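Local coordinates for PA1221 (Pseudomonas aeruginosa, PDB 4DG8), which is a protein of the ANL superfamily that joins an AMP-binding enzyme domain to a phosphopantetheine attachment site and holds adenosine monophosphate in this model, at residues 190-195 / 217-222; 196-201 / 304-309; 205-210 / 278-283. All blocks are in the same frame, centred on the assembly; numbering follows the deposited sequence.

Contact 1 (190-195 / 217-222); sequences TRLCLG and AATLEI
Leu192 and Thr219 meet through methyl groups where the end of helix 186-193 packs against helix 217-226, two helices of the AMP-binding enzyme domain of this ANL-superfamily protein. The apolar part of the contact centres on one branch of Leu192. Its CD2 lies 3.9 Å from Thr219 CG2, the two side chains crossing obliquely, and the same methyl reaches Leu220 CB at 4.2 Å. One leucine methyl thus rests against the side chain of one residue and the root of the next. The CB bond of Leu192 points toward 217-222, and CG, anti to the backbone N (chi1 173°), continues from it far enough for CD2 to reach both Thr219 and Leu220. On the first helix's side, the side chain of Leu192 also touches Thr316.

The second kind of approach is sulfur to carbonyl. Cys193 SG comes to 4.2 Å from Thr219 O, a loose neighbour of the peptide oxygen rather than a bonded partner. The backbones come nearest at Cys193 and Leu220, whose CA atoms are 6.8 Å apart.

Hydrogen bonding turns outward from the seam. The hydroxyl of Thr219 is engaged away from Leu192: CG2, anti to the backbone N, meets the leucine, while OG1 is hydrogen-bonded to Tyr168 OH. Where helix 186-193 ends, Cys193 O accepts a bond from Asn228 ND2.

All four touching residues are buried, and together the segments bury 160 Å². The result is a small seam of methyl packing with a sulfur beside a peptide oxygen, loose and without directional bonds, in which the hydroxyl of Thr219 is satisfied by Tyr168 and only its methyl is given to the neighbouring helix.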
loop_
_atom_site.group_PDB
_atom_site.type_symbol
_atom_site.label_atom_id
_atom_site.label_comp_id
_atom_site.label_asym_id
_atom_site.label_seq_id
_atom_site.Cartn_x
_atom_site.Cartn_y
_atom_site.Cartn_z
ATOM N N THR A 190 1.302 12.440 -7.401
ATOM C CA THR A 190 2.353 13.192 -8.096
ATOM C C THR A 190 3.350 13.787 -7.088
ATOM O O THR A 190 4.540 13.870 -7.379
ATOM C CB THR A 190 1.814 14.288 -9.070
ATOM O OG1 THR A 190 1.040 15.243 -8.343
ATOM C CG2 THR A 190 0.943 13.664 -10.184
ATOM N N ARG A 191 2.881 14.156 -5.894
ATOM C CA ARG A 191 3.794 14.629 -4.849
ATOM C C ARG A 191 4.683 13.472 -4.402
ATOM O O ARG A 191 5.879 13.664 -4.177
ATOM C CB ARG A 191 3.070 15.291 -3.661
ATOM C CG ARG A 191 2.540 14.324 -2.554
ATOM C CD ARG A 191 3.695 13.925 -1.622
ATOM N NE ARG A 191 3.298 13.506 -0.275
ATOM C CZ ARG A 191 2.792 12.308 0.025
ATOM N NH1 ARG A 191 2.561 11.406 -0.929
ATOM N NH2 ARG A 191 2.486 12.015 1.281
ATOM N N LEU A 192 4.108 12.273 -4.306
ATOM C CA LEU A 192 4.908 11.106 -3.952
ATOM C C LEU A 192 6.038 10.861 -4.961
ATOM O O LEU A 192 7.180 10.557 -4.575
ATOM C CB LEU A 192 4.025 9.833 -3.855
ATOM C CG LEU A 192 4.794 8.508 -3.642
ATOM C CD1 LEU A 192 5.502 8.517 -2.281
ATOM C CD2 LEU A 192 3.898 7.279 -3.790
ATOM N N CYS A 193 5.707 10.944 -6.252
ATOM C CA CYS A 193 6.633 10.458 -7.286
ATOM C C CYS A 193 7.626 11.449 -7.902
ATOM O O CYS A 193 8.590 11.027 -8.541
ATOM C CB CYS A 193 5.847 9.770 -8.411
ATOM S SG CYS A 193 4.770 8.429 -7.841
ATOM N N LEU A 194 7.418 12.744 -7.695
ATOM C CA LEU A 194 8.203 13.760 -8.393
ATOM C C LEU A 194 9.117 14.565 -7.458
ATOM O O LEU A 194 8.716 14.942 -6.354
ATOM C CB LEU A 194 7.280 14.737 -9.151
ATOM C CG LEU A 194 6.264 14.254 -10.200
ATOM C CD1 LEU A 194 5.721 15.474 -10.962
ATOM C CD2 LEU A 194 6.858 13.238 -11.176
ATOM N N GLY A 195 10.335 14.848 -7.918
ATOM C CA GLY A 195 11.254 15.702 -7.186
ATOM C C GLY A 195 11.781 15.108 -5.886
ATOM O O GLY A 195 12.166 15.831 -4.960
ATOM N N ALA A 217 1.750 0.650 -1.740
ATOM C CA ALA A 217 3.116 0.473 -2.233
ATOM C C ALA A 217 3.085 0.457 -3.767
ATOM O O ALA A 217 4.008 0.942 -4.448
ATOM C CB ALA A 217 3.750 -0.832 -1.683
ATOM N N ALA A 218 2.004 -0.102 -4.296
ATOM C CA ALA A 218 1.769 -0.134 -5.730
ATOM C C ALA A 218 1.834 1.253 -6.344
ATOM O O ALA A 218 2.335 1.421 -7.456
ATOM C CB ALA A 218 0.419 -0.799 -6.055
ATOM N N THR A 219 1.317 2.246 -5.629
ATOM C CA THR A 219 1.339 3.614 -6.140
ATOM C C THR A 219 2.757 4.033 -6.505
ATOM O O THR A 219 2.999 4.682 -7.543
ATOM C CB THR A 219 0.797 4.595 -5.097
ATOM O OG1 THR A 219 -0.501 4.153 -4.675
ATOM C CG2 THR A 219 0.704 5.998 -5.685
ATOM N N LEU A 220 3.702 3.672 -5.640
ATOM C CA LEU A 220 5.103 3.972 -5.920
ATOM C C LEU A 220 5.628 3.117 -7.083
ATOM O O LEU A 220 6.306 3.621 -7.991
ATOM C CB LEU A 220 5.960 3.724 -4.679
ATOM C CG LEU A 220 7.464 3.844 -4.918
ATOM C CD1 LEU A 220 7.816 5.280 -5.329
ATOM C CD2 LEU A 220 8.209 3.428 -3.664
ATOM N N GLU A 221 5.356 1.816 -7.034
ATOM C CA GLU A 221 5.915 0.935 -8.068
ATOM C C GLU A 221 5.490 1.329 -9.487
ATOM O O GLU A 221 6.288 1.314 -10.423
ATOM C CB GLU A 221 5.543 -0.515 -7.790
ATOM C CG GLU A 221 6.164 -1.040 -6.498
ATOM C CD GLU A 221 5.630 -2.395 -6.103
ATOM O OE1 GLU A 221 4.889 -3.016 -6.903
ATOM O OE2 GLU A 221 5.964 -2.835 -4.987
ATOM N N ILE A 222 4.222 1.676 -9.630
ATOM C CA ILE A 222 3.659 1.998 -10.928
ATOM C C ILE A 222 3.941 3.435 -11.316
ATOM O O ILE A 222 4.620 3.700 -12.319
ATOM C CB ILE A 222 2.158 1.696 -10.953
ATOM C CG1 ILE A 222 1.959 0.189 -10.745
ATOM C CG2 ILE A 222 1.523 2.183 -12.274
ATOM C CD1 ILE A 222 0.526 -0.223 -10.324
#

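Contact 2 (196-201 / 304-309); sequences QSFLAF and HLVNGY. With AMP (adenosine monophosphate), chain B.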
loop_
_atom_site.group_PDB
_atom_site.type_symbol
_atom_site.label_atom_id
_atom_site.label_comp_id
_atom_site.label_asym_id
_atom_site.label_seq_id
_atom_site.Cartn_x
_atom_site.Cartn_y
_atom_site.Cartn_z
ATOM N N GLN A 196 11.824 13.789 -5.796
ATOM C CA GLN A 196 12.255 13.189 -4.535
ATOM C C GLN A 196 13.712 12.717 -4.584
ATOM O O GLN A 196 14.116 11.953 -5.474
ATOM C CB GLN A 196 11.312 12.045 -4.132
ATOM C CG GLN A 196 9.850 12.455 -4.077
ATOM C CD GLN A 196 9.460 13.147 -2.775
ATOM O OE1 GLN A 196 10.305 13.428 -1.903
ATOM N NE2 GLN A 196 8.162 13.424 -2.635
ATOM N N SER A 197 14.506 13.182 -3.629
ATOM C CA SER A 197 15.894 12.736 -3.515
ATOM C C SER A 197 16.046 11.219 -3.260
ATOM O O SER A 197 17.069 10.616 -3.627
ATOM C CB SER A 197 16.629 13.546 -2.437
ATOM O OG SER A 197 15.926 13.493 -1.209
ATOM N N PHE A 198 15.043 10.586 -2.656
ATOM C CA PHE A 198 15.179 9.159 -2.361
ATOM C C PHE A 198 14.901 8.281 -3.596
ATOM O O PHE A 198 15.071 7.065 -3.551
ATOM C CB PHE A 198 14.322 8.733 -1.159
ATOM C CG PHE A 198 12.849 9.052 -1.305
ATOM C CD1 PHE A 198 12.001 8.182 -1.956
ATOM C CD2 PHE A 198 12.325 10.229 -0.789
ATOM C CE1 PHE A 198 10.655 8.468 -2.090
ATOM C CE2 PHE A 198 10.977 10.523 -0.921
ATOM C CZ PHE A 198 10.141 9.638 -1.570
ATOM N N LEU A 199 14.402 8.902 -4.661
ATOM C CA LEU A 199 14.183 8.247 -5.963
ATOM C C LEU A 199 15.238 8.578 -7.026
ATOM O O LEU A 199 15.032 8.348 -8.218
ATOM C CB LEU A 199 12.759 8.463 -6.494
ATOM C CG LEU A 199 11.634 7.884 -5.628
ATOM C CD1 LEU A 199 10.283 8.250 -6.243
ATOM C CD2 LEU A 199 11.777 6.335 -5.380
ATOM N N ALA A 200 16.318 9.208 -6.606
ATOM C CA ALA A 200 17.254 9.833 -7.555
ATOM C C ALA A 200 18.412 8.965 -8.065
ATOM O O ALA A 200 19.359 9.498 -8.653
ATOM C CB ALA A 200 17.789 11.152 -6.980
ATOM N N PHE A 201 18.398 7.667 -7.765
ATOM C CA PHE A 201 19.561 6.814 -8.047
ATOM C C PHE A 201 19.502 5.906 -9.297
ATOM O O PHE A 201 20.442 5.166 -9.586
ATOM C CB PHE A 201 19.942 6.032 -6.779
ATOM C CG PHE A 201 19.840 6.859 -5.518
ATOM C CD1 PHE A 201 20.761 7.867 -5.252
ATOM C CD2 PHE A 201 18.816 6.634 -4.602
ATOM C CE1 PHE A 201 20.666 8.633 -4.096
ATOM C CE2 PHE A 201 18.716 7.392 -3.436
ATOM C CZ PHE A 201 19.639 8.390 -3.182
ATOM N N HIS A 304 21.652 1.876 -2.969
ATOM C CA HIS A 304 20.960 2.900 -2.202
ATOM C C HIS A 304 19.693 2.278 -1.622
ATOM O O HIS A 304 18.769 1.910 -2.350
ATOM C CB HIS A 304 20.670 4.141 -3.063
ATOM C CG HIS A 304 21.895 4.953 -3.368
ATOM N ND1 HIS A 304 22.674 4.738 -4.487
ATOM C CD2 HIS A 304 22.488 5.964 -2.685
ATOM C CE1 HIS A 304 23.683 5.592 -4.489
ATOM N NE2 HIS A 304 23.594 6.345 -3.406
ATOM N N LEU A 305 19.695 2.140 -0.303
ATOM C CA LEU A 305 18.587 1.590 0.446
ATOM C C LEU A 305 17.816 2.701 1.175
ATOM O O LEU A 305 18.406 3.558 1.828
ATOM C CB LEU A 305 19.125 0.578 1.445
ATOM C CG LEU A 305 18.103 -0.269 2.206
ATOM C CD1 LEU A 305 17.228 -1.021 1.253
ATOM C CD2 LEU A 305 18.842 -1.237 3.139
ATOM N N VAL A 306 16.493 2.682 1.053
ATOM C CA VAL A 306 15.648 3.694 1.683
ATOM C C VAL A 306 14.638 3.063 2.646
ATOM O O VAL A 306 13.905 2.141 2.267
ATOM C CB VAL A 306 14.872 4.476 0.622
ATOM C CG1 VAL A 306 14.051 5.602 1.263
ATOM C CG2 VAL A 306 15.834 5.014 -0.432
ATOM N N ASN A 307 14.575 3.576 3.873
ATOM C CA ASN A 307 13.539 3.149 4.803
ATOM C C ASN A 307 12.367 4.108 4.575
ATOM O O ASN A 307 12.476 5.290 4.866
ATOM C CB ASN A 307 14.053 3.244 6.254
ATOM C CG ASN A 307 13.048 2.727 7.289
ATOM O OD1 ASN A 307 11.988 2.202 6.943
ATOM N ND2 ASN A 307 13.400 2.851 8.581
ATOM N N GLY A 308 11.293 3.617 3.953
ATOM C CA GLY A 308 10.082 4.412 3.823
ATOM C C GLY A 308 9.063 4.131 4.914
ATOM O O GLY A 308 8.730 2.969 5.174
ATOM N N TYR A 309 8.456 5.191 5.441
ATOM C CA TYR A 309 7.456 5.064 6.497
ATOM C C TYR A 309 6.258 5.916 6.114
ATOM O O TYR A 309 6.427 7.035 5.632
ATOM C CB TYR A 309 7.989 5.572 7.845
ATOM C CG TYR A 309 6.857 6.124 8.694
ATOM C CD1 TYR A 309 6.076 5.276 9.465
ATOM C CD2 TYR A 309 6.532 7.486 8.679
ATOM C CE1 TYR A 309 5.030 5.755 10.222
ATOM C CE2 TYR A 309 5.478 7.978 9.431
ATOM C CZ TYR A 309 4.725 7.095 10.203
ATOM O OH TYR A 309 3.656 7.535 10.959
HETATM P P AMP B . -0.186 1.043 5.653
HETATM O O1P AMP B . -0.906 -0.250 5.334
HETATM O O2P AMP B . 0.887 1.535 4.690
HETATM O O3P AMP B . -1.259 2.101 5.838
HETATM O "O5'" AMP B . 0.423 0.966 7.119
HETATM C "C5'" AMP B . 0.926 2.127 7.751
HETATM C "C4'" AMP B . 1.505 1.815 9.103
HETATM O "O4'" AMP B . 2.548 0.811 8.979
HETATM C "C3'" AMP B . 2.186 2.974 9.808
HETATM O "O3'" AMP B . 1.262 3.843 10.455
HETATM C "C2'" AMP B . 3.141 2.268 10.761
HETATM O "O2'" AMP B . 2.440 1.789 11.902
HETATM C "C1'" AMP B . 3.577 1.066 9.918
HETATM N N9 AMP B . 4.832 1.333 9.178
HETATM C C8 AMP B . 4.898 1.644 7.861
HETATM N N7 AMP B . 6.177 1.835 7.455
HETATM C C5 AMP B . 6.973 1.660 8.521
HETATM C C6 AMP B . 8.437 1.719 8.784
HETATM N N6 AMP B . 9.310 2.016 7.804
HETATM N N1 AMP B . 8.872 1.460 10.041
HETATM C C2 AMP B . 7.994 1.159 11.022
HETATM N N3 AMP B . 6.658 1.087 10.852
HETATM C C4 AMP B . 6.085 1.320 9.651
#
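Phe201 and His304 both carry CG beside the backbone N and anti to the carbonyl carbon; with both CB bonds pointing toward the opposite segment, this brings their rings together between the loop 196-201 and strand 304-309. They form an offset stack, centroids 3.8 Å apart and planes only 2° from parallel. His304 CG sits over the centre of the phenylalanine ring. His304 CB joins in from the same side chain as a CH-pi contact over that ring, its nearest atom being Phe201 CD2 at 3.5 Å.

Phe198 takes the crowded position instead, with CG between the backbone N and the carbonyl carbon, which leads its ring away from the strand. What remains facing Val306 is the root of the side chain: Phe198 CB lies 4.0 Å from Val306 CG1, and Val306 CG2 packs 3.8 Å from Phe198 O. Gln196 CB covers one face of the Phe198 ring, and Leu282 and Cys320 touch the side chains of both Phe198 and Val306.

Further along, the strand meets adenosine monophosphate. The amino nitrogen N6 of the ligand donates to Asn307 OD1 (2.8 Å, N-H...O 137°) and, straighter, to Gly308 O (2.9 Å, 163°). Asn307 ND2 is held by Pro334 O, which fixes how the amide is turned. Tyr309 sets the CD1 edge of its ring over the adenine, 3.8 Å from AMP C5, and its OH bonds to Asp402, itself a hydrogen-bond partner of the ligand.

One strand therefore does two jobs: stacked rings and a valine join its first half to the loop, while further on Asn307 and Gly308 offer two acceptors to N6 and Tyr309 packs on the base, a pattern suited to an amino group at that position.

Contact 3 (205-210 / 278-283); sequences MRFLVN and LRQLLT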
loop_
_atom_site.group_PDB
_atom_site.type_symbol
_atom_site.label_atom_id
_atom_site.label_comp_id
_atom_site.label_asym_id
_atom_site.label_seq_id
_atom_site.Cartn_x
_atom_site.Cartn_y
_atom_site.Cartn_z
ATOM N N MET A 205 14.731 4.466 -14.099
ATOM C CA MET A 205 13.524 4.295 -13.299
ATOM C C MET A 205 12.776 3.023 -13.686
ATOM O O MET A 205 11.578 3.076 -13.990
ATOM C CB MET A 205 12.611 5.523 -13.411
ATOM C CG MET A 205 13.238 6.797 -12.821
ATOM S SD MET A 205 13.528 6.571 -11.065
ATOM C CE MET A 205 11.966 7.147 -10.380
ATOM N N ARG A 206 13.459 1.875 -13.673
ATOM C CA ARG A 206 12.756 0.663 -14.059
ATOM C C ARG A 206 12.310 -0.058 -12.796
ATOM O O ARG A 206 13.059 -0.825 -12.181
ATOM C CB ARG A 206 13.658 -0.219 -14.921
ATOM C CG ARG A 206 14.076 0.447 -16.246
ATOM C CD ARG A 206 15.025 -0.422 -17.059
ATOM N NE ARG A 206 14.383 -1.649 -17.530
ATOM C CZ ARG A 206 13.692 -1.763 -18.662
ATOM N NH1 ARG A 206 13.507 -0.717 -19.456
ATOM N NH2 ARG A 206 13.160 -2.927 -18.994
ATOM N N PHE A 207 11.031 0.125 -12.482
ATOM C CA PHE A 207 10.484 -0.315 -11.208
ATOM C C PHE A 207 9.919 -1.706 -11.309
ATOM O O PHE A 207 9.161 -2.006 -12.225
ATOM C CB PHE A 207 9.384 0.633 -10.717
ATOM C CG PHE A 207 9.874 1.668 -9.783
ATOM C CD1 PHE A 207 10.350 2.883 -10.263
ATOM C CD2 PHE A 207 9.906 1.425 -8.422
ATOM C CE1 PHE A 207 10.830 3.836 -9.395
ATOM C CE2 PHE A 207 10.382 2.387 -7.545
ATOM C CZ PHE A 207 10.837 3.585 -8.026
ATOM N N LEU A 208 10.312 -2.554 -10.367
ATOM C CA LEU A 208 9.653 -3.815 -10.170
ATOM C C LEU A 208 8.213 -3.509 -9.763
ATOM O O LEU A 208 7.976 -2.766 -8.814
ATOM C CB LEU A 208 10.352 -4.586 -9.056
ATOM C CG LEU A 208 9.617 -5.851 -8.616
ATOM C CD1 LEU A 208 9.576 -6.831 -9.765
ATOM C CD2 LEU A 208 10.290 -6.478 -7.407
ATOM N N VAL A 209 7.262 -4.052 -10.505
ATOM C CA VAL A 209 5.862 -3.970 -10.128
ATOM C C VAL A 209 5.431 -5.331 -9.614
ATOM O O VAL A 209 5.310 -6.294 -10.372
ATOM C CB VAL A 209 4.969 -3.541 -11.301
ATOM C CG1 VAL A 209 3.461 -3.667 -10.921
ATOM C CG2 VAL A 209 5.322 -2.138 -11.742
ATOM N N ASN A 210 5.226 -5.377 -8.305
ATOM C CA ASN A 210 5.023 -6.593 -7.541
ATOM C C ASN A 210 3.834 -6.520 -6.542
ATOM O O ASN A 210 3.030 -7.445 -6.435
ATOM C CB ASN A 210 6.344 -7.036 -6.892
ATOM C CG ASN A 210 6.175 -8.261 -6.017
ATOM O OD1 ASN A 210 5.834 -9.342 -6.499
ATOM N ND2 ASN A 210 6.400 -8.090 -4.720
ATOM N N LEU A 278 20.090 -4.109 -8.476
ATOM C CA LEU A 278 19.213 -3.018 -8.013
ATOM C C LEU A 278 20.012 -1.747 -7.736
ATOM O O LEU A 278 21.057 -1.789 -7.079
ATOM C CB LEU A 278 18.426 -3.415 -6.758
ATOM C CG LEU A 278 17.330 -4.465 -6.947
ATOM C CD1 LEU A 278 16.630 -4.746 -5.602
ATOM C CD2 LEU A 278 16.328 -4.009 -8.003
ATOM N N ARG A 279 19.561 -0.631 -8.302
ATOM C CA ARG A 279 20.176 0.669 -8.040
ATOM C C ARG A 279 19.604 1.327 -6.777
ATOM O O ARG A 279 20.333 1.896 -5.965
ATOM C CB ARG A 279 20.072 1.588 -9.272
ATOM C CG ARG A 279 21.071 1.242 -10.401
ATOM C CD ARG A 279 21.102 2.305 -11.520
ATOM N NE ARG A 279 22.415 2.274 -12.152
ATOM C CZ ARG A 279 23.276 3.279 -12.167
ATOM N NH1 ARG A 279 22.960 4.449 -11.638
ATOM N NH2 ARG A 279 24.449 3.115 -12.747
ATOM N N GLN A 280 18.291 1.245 -6.624
ATOM C CA GLN A 280 17.635 1.744 -5.417
ATOM C C GLN A 280 16.577 0.745 -4.947
ATOM O O GLN A 280 15.742 0.255 -5.729
ATOM C CB GLN A 280 17.054 3.160 -5.637
ATOM C CG GLN A 280 16.074 3.248 -6.799
ATOM C CD GLN A 280 15.834 4.660 -7.358
ATOM O OE1 GLN A 280 16.443 5.652 -6.931
ATOM N NE2 GLN A 280 14.919 4.746 -8.332
ATOM N N LEU A 281 16.657 0.429 -3.658
ATOM C CA LEU A 281 15.758 -0.495 -2.991
ATOM C C LEU A 281 15.114 0.237 -1.814
ATOM O O LEU A 281 15.807 0.759 -0.935
ATOM C CB LEU A 281 16.549 -1.718 -2.502
ATOM C CG LEU A 281 15.795 -2.804 -1.722
ATOM C CD1 LEU A 281 14.483 -3.202 -2.419
ATOM C CD2 LEU A 281 16.676 -4.021 -1.516
ATOM N N LEU A 282 13.795 0.316 -1.830
ATOM C CA LEU A 282 13.034 0.903 -0.732
ATOM C C LEU A 282 12.339 -0.219 0.007
ATOM O O LEU A 282 11.825 -1.162 -0.602
ATOM C CB LEU A 282 12.018 1.931 -1.244
ATOM C CG LEU A 282 12.632 3.007 -2.148
ATOM C CD1 LEU A 282 12.541 2.574 -3.607
ATOM C CD2 LEU A 282 11.933 4.320 -1.956
ATOM N N THR A 283 12.379 -0.140 1.327
ATOM C CA THR A 283 11.776 -1.146 2.183
ATOM C C THR A 283 11.120 -0.437 3.367
ATOM O O THR A 283 11.277 0.774 3.533
ATOM C CB THR A 283 12.811 -2.172 2.674
ATOM O OG1 THR A 283 12.136 -3.180 3.434
ATOM C CG2 THR A 283 13.873 -1.495 3.546
#
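Met205 SD lies 3.6 Å from Gln280 NE2, the closest approach between strand 206-209, with the residue before it, and segment 278-283. The two side chains pass at a slant, sulfur beside amide nitrogen. The same NE2 stands 4.3 Å from Phe207 CZ, oblique to the ring, and Phe207 CE2 comes to 4.5 Å from Leu282 CD1, again obliquely. Met205 reaches inward by bending: its chain folds at chi2 (-62°) and chi3 (-90°), bringing the sulfur near Gln280 although the CB starts away from it. The terminal CE then lies in the plane of the Phe207 ring, at its edge.

In the next shell Gln280 is held at both ends of its amide. OE1 accepts a hydrogen bond from Phe201 N and NE2 bonds to Ser256 OG, which settles the orientation of the group that faces the sulfur. Strand 256-260, beside 280-284, also fills in between: Ser256 touches Phe207, Trp258 touches Leu282, and backbone bonds tie Arg206 to Asp255 and Ser256.

Within the AMP-binding enzyme domain, this buried contact joins the sheet holding 206-209 to the five-stranded mixed sheet holding 280-284. With NE2 bonded to Ser256 OG, the amide probably tolerates its thioether and phenyl neighbours; the junction is mainly apolar around one anchored amide.

In the fold
The three contacts lie within the AMP-binding enzyme domain, their centres 10 to 12 Å apart. Along the chain come 190-195, 196-201, 205-210, 217-222, 278-283 and 304-309, so contact 1 interlocks with contacts 2 and 3, while contact 3 is nested inside the loop closed by contact 2. The second segments of contacts 2 and 3 are neighbouring parallel strands of one mixed sheet; strand 206-209 belongs to another. Probable hydrogen bonds join contact 1 to contact 3 (Glu221 OE1 with Asn210 N) and to contact 2 (Arg191 O with Gln196 NE2, beside Leu220-Leu199 packing). The contacts thus touch one another, linking two helices to the strand that meets adenosine monophosphate.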